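Local atomic coordinates of BH0493 protein (Bacillus halodurans C-125, PDB entry 2QEE), a protein that binds zinc and is probably a metal-dependent hydrolase of the amidohydrolase superfamily. Residues T25-H30 / P219-V224; T145-D150 / L173-N178. All blocks are in the same frame, centred on the assembly; numbering follows the deposited sequence.

Contact 1 of 2, residues T25-H30 / P219-V224; sequences TDMHTH and PVYMAV. With ZN (zinc ion), chain T.
The HxH zinc motif following strand 24-26, a hallmark of the amidohydrolase superfamily and its barrel, meets Y221 at strand 222-226. H28 and H30 each bind the zinc ion through NE2, at 2.2 Å for H28 NE2 to zinc; a water and D357 complete the ligands. The OH of Y221 donates a 2.5 Å hydrogen bond to the backbone O of M27, lying in the carbonyl plane with a C=O...donor angle of 146°. That same OH packs 3.5 Å from H28 CB and accepts from a water, which in turn receives a hydrogen bond from H28 ND1 at 2.8 Å. The first side-chain bond of Y221 points toward 25-30, and with CG set between the backbone N and carbonyl carbon (chi1 55°) the hydroxyl arrives at M27 O. The M27 chain bends at chi2 and chi3, which brings its CE to Y221 CE2 at 4.1 Å, the two side chains crossing at about a right angle. Y221 is thus a second-shell residue: the water between its hydroxyl and H28 ND1 is likely to steady the imidazole, with ND1 given to the water and NE2 left to the metal.

Contact 2 of 2, residues T145-D150 / L173-N178; sequences TNDPFD and LDPLLN
F149 packs loop 145-150 against P175 and L176 in the first turn of helix 174-178. Its CB lies 3.9 Å from P175 CG, and from there the ring runs out over the proline. P175 CB sits 3.7 Å from F149 CG and about as far from CD2, while P175 CG also approaches CD2. This is a CH-pi contact on one ring face, with P175 CB 3.9 Å from the F149 ring centroid and 20° off the ring normal. Farther out, CE2 and CZ reach L176, whose CB comes within 3.8 Å of F149 CZ at an oblique angle. CG of F149 stands opposite its own carbonyl carbon (chi1 -63°), which carries the ring across to the helix. The loop leads from strand 139-143 to helix 151-158 and holds a type I beta turn, D147 to D150, combined with an Asx turn: F149 N donates to D147 OD1 at 2.9 Å, with an N-H...acceptor angle of 151°, approaching from above the carboxylate plane. A leucine in place of F149 would probably lose the flat face that P175 CB rests on and leave L176 CB without its contact at CZ. D147 also borders the proline, both carboxylate oxygens standing 4.1 Å from P175 CG, and OD2 forms a salt bridge with R172. Helix 200-217 lies close by: the F209 ring meets that of F149, and L210 touches L176. D150, ending the turn, is the N-cap of helix 151-158.

How the contacts relate
Contact 1 is fully buried, its centre about 7 Å from the centre of the chain, whereas contact 2 is partly buried and its centre lies about 16 Å from that point. The centres of the two contacts are about 13 Å apart, and 145-150 and 173-178 fall within the chain between 25-30 and 219-224. Contact 1 joins the segments next to strands 24-26 and 222-226 through a tyrosine hydroxyl, a backbone carbonyl and a water beside zinc; contact 2 packs a loop on a short helix by apolar and CH-pi contacts. The two touch directly: T29 O to T145 OG1 and A223 O to L173 N, 2.8 Å each, both probable hydrogen bonds.

Contact 1 of 2, residues T25-H30 / P219-V224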
loop_
_atom_site.group_PDB
_atom_site.type_symbol
_atom_site.label_atom_id
_atom_site.label_comp_id
_atom_site.label_asym_id
_atom_site.label_seq_id
_atom_site.Cartn_x
_atom_site.Cartn_y
_atom_site.Cartn_z
ATOM N N THR C 25 -2.542 -28.375 4.730
ATOM C CA THR C 25 -3.227 -28.152 6.016
ATOM C C THR C 25 -3.851 -26.779 5.934
ATOM O O THR C 25 -3.132 -25.764 5.729
ATOM C CB THR C 25 -2.308 -28.250 7.225
ATOM O OG1 THR C 25 -1.846 -29.616 7.320
ATOM C CG2 THR C 25 -3.044 -27.877 8.509
ATOM N N ASP C 26 -5.168 -26.713 6.130
ATOM C CA ASP C 26 -5.885 -25.422 5.985
ATOM C C ASP C 26 -6.158 -24.999 7.412
ATOM O O ASP C 26 -7.053 -25.561 8.086
ATOM C CB ASP C 26 -7.180 -25.645 5.193
ATOM C CG ASP C 26 -7.917 -24.354 4.852
ATOM O OD1 ASP C 26 -7.569 -23.328 5.487
ATOM O OD2 ASP C 26 -8.794 -24.386 3.968
ATOM N N MET C 27 -5.375 -24.054 7.917
ATOM C CA MET C 27 -5.339 -23.912 9.392
ATOM C C MET C 27 -6.356 -22.983 10.019
ATOM O O MET C 27 -6.272 -22.721 11.225
ATOM C CB MET C 27 -3.942 -23.657 9.979
ATOM C CG MET C 27 -3.105 -22.524 9.306
ATOM S SD MET C 27 -3.890 -20.923 9.565
ATOM C CE MET C 27 -3.628 -20.614 11.337
ATOM N N HIS C 28 -7.279 -22.488 9.213
ATOM C CA HIS C 28 -8.429 -21.766 9.767
ATOM C C HIS C 28 -9.570 -21.816 8.760
ATOM O O HIS C 28 -9.447 -21.222 7.670
ATOM C CB HIS C 28 -8.109 -20.280 10.059
ATOM C CG HIS C 28 -9.311 -19.512 10.520
ATOM N ND1 HIS C 28 -10.001 -19.858 11.659
ATOM C CD2 HIS C 28 -9.984 -18.471 9.970
ATOM C CE1 HIS C 28 -11.029 -19.041 11.815
ATOM N NE2 HIS C 28 -11.055 -18.206 10.794
ATOM N N THR C 29 -10.660 -22.522 9.106
ATOM C CA THR C 29 -11.844 -22.590 8.265
ATOM C C THR C 29 -13.057 -22.495 9.183
ATOM O O THR C 29 -12.906 -22.610 10.376
ATOM C CB THR C 29 -11.985 -23.913 7.466
ATOM O OG1 THR C 29 -12.434 -24.985 8.345
ATOM C CG2 THR C 29 -10.648 -24.352 6.794
ATOM N N HIS C 30 -14.222 -22.431 8.557
ATOM C CA HIS C 30 -15.513 -22.487 9.272
ATOM C C HIS C 30 -16.243 -23.737 8.815
ATOM O O HIS C 30 -17.446 -23.722 8.656
ATOM C CB HIS C 30 -16.290 -21.236 8.938
ATOM C CG HIS C 30 -15.749 -20.052 9.648
ATOM N ND1 HIS C 30 -16.091 -19.745 10.946
ATOM C CD2 HIS C 30 -14.791 -19.172 9.286
ATOM C CE1 HIS C 30 -15.399 -18.690 11.340
ATOM N NE2 HIS C 30 -14.597 -18.333 10.354
ATOM N N PRO C 219 -7.987 -28.681 21.216
ATOM C CA PRO C 219 -7.836 -27.696 20.129
ATOM C C PRO C 219 -6.358 -27.502 19.808
ATOM O O PRO C 219 -5.493 -27.579 20.703
ATOM C CB PRO C 219 -8.431 -26.413 20.768
ATOM C CG PRO C 219 -8.084 -26.546 22.235
ATOM C CD PRO C 219 -8.329 -28.037 22.499
ATOM N N VAL C 220 -6.059 -27.199 18.537
ATOM C CA VAL C 220 -4.718 -26.819 18.129
ATOM C C VAL C 220 -4.336 -25.394 18.503
ATOM O O VAL C 220 -3.161 -25.064 18.600
ATOM C CB VAL C 220 -4.517 -27.120 16.590
ATOM C CG1 VAL C 220 -4.635 -28.638 16.368
ATOM C CG2 VAL C 220 -5.507 -26.412 15.783
ATOM N N TYR C 221 -5.335 -24.532 18.686
ATOM C CA TYR C 221 -5.122 -23.190 19.213
ATOM C C TYR C 221 -6.462 -22.678 19.744
ATOM O O TYR C 221 -7.524 -23.273 19.440
ATOM C CB TYR C 221 -4.495 -22.214 18.146
ATOM C CG TYR C 221 -5.254 -22.085 16.838
ATOM C CD1 TYR C 221 -6.396 -21.263 16.758
ATOM C CD2 TYR C 221 -4.794 -22.720 15.640
ATOM C CE1 TYR C 221 -7.158 -21.120 15.548
ATOM C CE2 TYR C 221 -5.512 -22.574 14.422
ATOM C CZ TYR C 221 -6.698 -21.777 14.386
ATOM O OH TYR C 221 -7.377 -21.609 13.195
ATOM N N MET C 222 -6.398 -21.623 20.536
ATOM C CA MET C 222 -7.560 -20.824 20.958
ATOM C C MET C 222 -7.560 -19.528 20.138
ATOM O O MET C 222 -6.489 -18.947 19.918
ATOM C CB MET C 222 -7.399 -20.451 22.434
ATOM C CG MET C 222 -7.528 -21.718 23.352
ATOM S SD MET C 222 -7.394 -21.290 25.126
ATOM C CE MET C 222 -5.610 -21.166 25.360
ATOM N N ALA C 223 -8.729 -19.060 19.725
ATOM C CA ALA C 223 -8.747 -17.936 18.772
ATOM C C ALA C 223 -9.743 -16.873 19.197
ATOM O O ALA C 223 -10.785 -17.185 19.829
ATOM C CB ALA C 223 -9.142 -18.440 17.429
ATOM N N VAL C 224 -9.503 -15.653 18.708
ATOM C CA VAL C 224 -10.473 -14.547 18.883
ATOM C C VAL C 224 -10.295 -13.586 17.716
ATOM O O VAL C 224 -9.187 -13.533 17.153
ATOM C CB VAL C 224 -10.265 -13.856 20.228
ATOM C CG1 VAL C 224 -8.874 -13.124 20.320
ATOM C CG2 VAL C 224 -11.423 -12.865 20.512
HETATM ZN ZN ZN T . -12.752 -17.119 9.846
HETATM O O HOH W 1 -10.371 -22.028 13.375
HETATM O O HOH W 2 -12.797 -15.379 10.302
#

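Contact 2 of 2, residues T145-D150 / L173-N178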
loop_
_atom_site.group_PDB
_atom_site.type_symbol
_atom_site.label_atom_id
_atom_site.label_comp_id
_atom_site.label_asym_id
_atom_site.label_seq_id
_atom_site.Cartn_x
_atom_site.Cartn_y
_atom_site.Cartn_z
ATOM N N THR C 145 -13.490 -24.022 13.245
ATOM C CA THR C 145 -13.721 -22.979 14.246
ATOM C C THR C 145 -14.863 -23.484 15.188
ATOM O O THR C 145 -15.989 -23.630 14.731
ATOM C CB THR C 145 -14.175 -21.690 13.551
ATOM O OG1 THR C 145 -13.045 -21.171 12.809
ATOM C CG2 THR C 145 -14.588 -20.663 14.582
ATOM N N ASN C 146 -14.483 -23.814 16.419
ATOM C CA ASN C 146 -15.398 -24.499 17.350
ATOM C C ASN C 146 -15.783 -23.577 18.494
ATOM O O ASN C 146 -14.952 -23.193 19.339
ATOM C CB ASN C 146 -14.713 -25.778 17.829
ATOM C CG ASN C 146 -14.341 -26.678 16.660
ATOM O OD1 ASN C 146 -13.171 -26.814 16.351
ATOM N ND2 ASN C 146 -15.342 -27.228 15.959
ATOM N N ASP C 147 -17.073 -23.252 18.507
ATOM C CA ASP C 147 -17.608 -22.232 19.395
ATOM C C ASP C 147 -18.531 -22.867 20.446
ATOM O O ASP C 147 -19.663 -23.230 20.120
ATOM C CB ASP C 147 -18.402 -21.213 18.602
ATOM C CG ASP C 147 -18.846 -20.040 19.459
ATOM O OD1 ASP C 147 -18.693 -20.093 20.692
ATOM O OD2 ASP C 147 -19.293 -19.036 18.885
ATOM N N PRO C 148 -18.026 -23.007 21.669
ATOM C CA PRO C 148 -18.794 -23.693 22.713
ATOM C C PRO C 148 -20.008 -22.871 23.141
ATOM O O PRO C 148 -20.859 -23.373 23.897
ATOM C CB PRO C 148 -17.816 -23.825 23.840
ATOM C CG PRO C 148 -16.798 -22.827 23.620
ATOM C CD PRO C 148 -16.718 -22.581 22.154
ATOM N N PHE C 149 -20.083 -21.624 22.683
ATOM C CA PHE C 149 -21.219 -20.779 23.006
ATOM C C PHE C 149 -22.327 -20.988 22.005
ATOM O O PHE C 149 -23.475 -20.587 22.228
ATOM C CB PHE C 149 -20.802 -19.320 23.091
ATOM C CG PHE C 149 -19.820 -19.075 24.173
ATOM C CD1 PHE C 149 -20.245 -18.789 25.455
ATOM C CD2 PHE C 149 -18.461 -19.151 23.921
ATOM C CE1 PHE C 149 -19.328 -18.580 26.465
ATOM C CE2 PHE C 149 -17.528 -18.953 24.940
ATOM C CZ PHE C 149 -17.981 -18.676 26.213
ATOM N N ASP C 150 -22.023 -21.636 20.889
ATOM C CA ASP C 150 -23.087 -21.946 19.946
ATOM C C ASP C 150 -23.823 -23.250 20.329
ATOM O O ASP C 150 -23.261 -24.359 20.276
ATOM C CB ASP C 150 -22.616 -21.996 18.489
ATOM C CG ASP C 150 -23.794 -22.138 17.516
ATOM O OD1 ASP C 150 -24.305 -21.111 17.013
ATOM O OD2 ASP C 150 -24.272 -23.258 17.286
ATOM N N LEU C 173 -13.174 -18.119 21.000
ATOM C CA LEU C 173 -13.508 -17.496 22.301
ATOM C C LEU C 173 -14.127 -16.089 22.260
ATOM O O LEU C 173 -14.235 -15.470 23.322
ATOM C CB LEU C 173 -12.291 -17.517 23.207
ATOM C CG LEU C 173 -11.772 -18.908 23.654
ATOM C CD1 LEU C 173 -10.480 -18.771 24.400
ATOM C CD2 LEU C 173 -12.871 -19.651 24.444
ATOM N N ASP C 174 -14.596 -15.625 21.096
ATOM C CA ASP C 174 -15.125 -14.259 20.942
ATOM C C ASP C 174 -16.170 -13.905 22.056
ATOM O O ASP C 174 -16.036 -12.869 22.699
ATOM C CB ASP C 174 -15.706 -14.047 19.539
ATOM C CG ASP C 174 -14.608 -14.119 18.467
ATOM O OD1 ASP C 174 -13.696 -14.907 18.639
ATOM O OD2 ASP C 174 -14.648 -13.377 17.495
ATOM N N PRO C 175 -17.172 -14.775 22.275
ATOM C CA PRO C 175 -18.240 -14.399 23.229
ATOM C C PRO C 175 -17.698 -14.201 24.619
ATOM O O PRO C 175 -18.160 -13.284 25.346
ATOM C CB PRO C 175 -19.196 -15.595 23.167
ATOM C CG PRO C 175 -18.996 -16.154 21.721
ATOM C CD PRO C 175 -17.460 -16.077 21.634
ATOM N N LEU C 176 -16.736 -15.026 25.009
ATOM C CA LEU C 176 -16.064 -14.863 26.286
ATOM C C LEU C 176 -15.193 -13.620 26.412
ATOM O O LEU C 176 -15.275 -12.895 27.387
ATOM C CB LEU C 176 -15.265 -16.106 26.655
ATOM C CG LEU C 176 -14.424 -16.029 27.925
ATOM C CD1 LEU C 176 -15.416 -16.147 29.131
ATOM C CD2 LEU C 176 -13.391 -17.180 28.014
ATOM N N LEU C 177 -14.324 -13.393 25.438
ATOM C CA LEU C 177 -13.435 -12.248 25.558
ATOM C C LEU C 177 -14.104 -10.912 25.243
ATOM O O LEU C 177 -13.759 -9.928 25.873
ATOM C CB LEU C 177 -12.198 -12.424 24.635
ATOM C CG LEU C 177 -11.064 -13.308 25.154
ATOM C CD1 LEU C 177 -11.587 -14.545 25.755
ATOM C CD2 LEU C 177 -10.123 -13.683 24.012
ATOM N N ASN C 178 -14.996 -10.900 24.244
ATOM C CA ASN C 178 -15.550 -9.664 23.671
ATOM C C ASN C 178 -16.913 -9.312 24.250
ATOM O O ASN C 178 -17.332 -8.159 24.144
ATOM C CB ASN C 178 -15.717 -9.784 22.159
ATOM C CG ASN C 178 -14.373 -9.897 21.447
ATOM O OD1 ASN C 178 -13.335 -9.618 22.056
ATOM N ND2 ASN C 178 -14.394 -10.391 20.199
#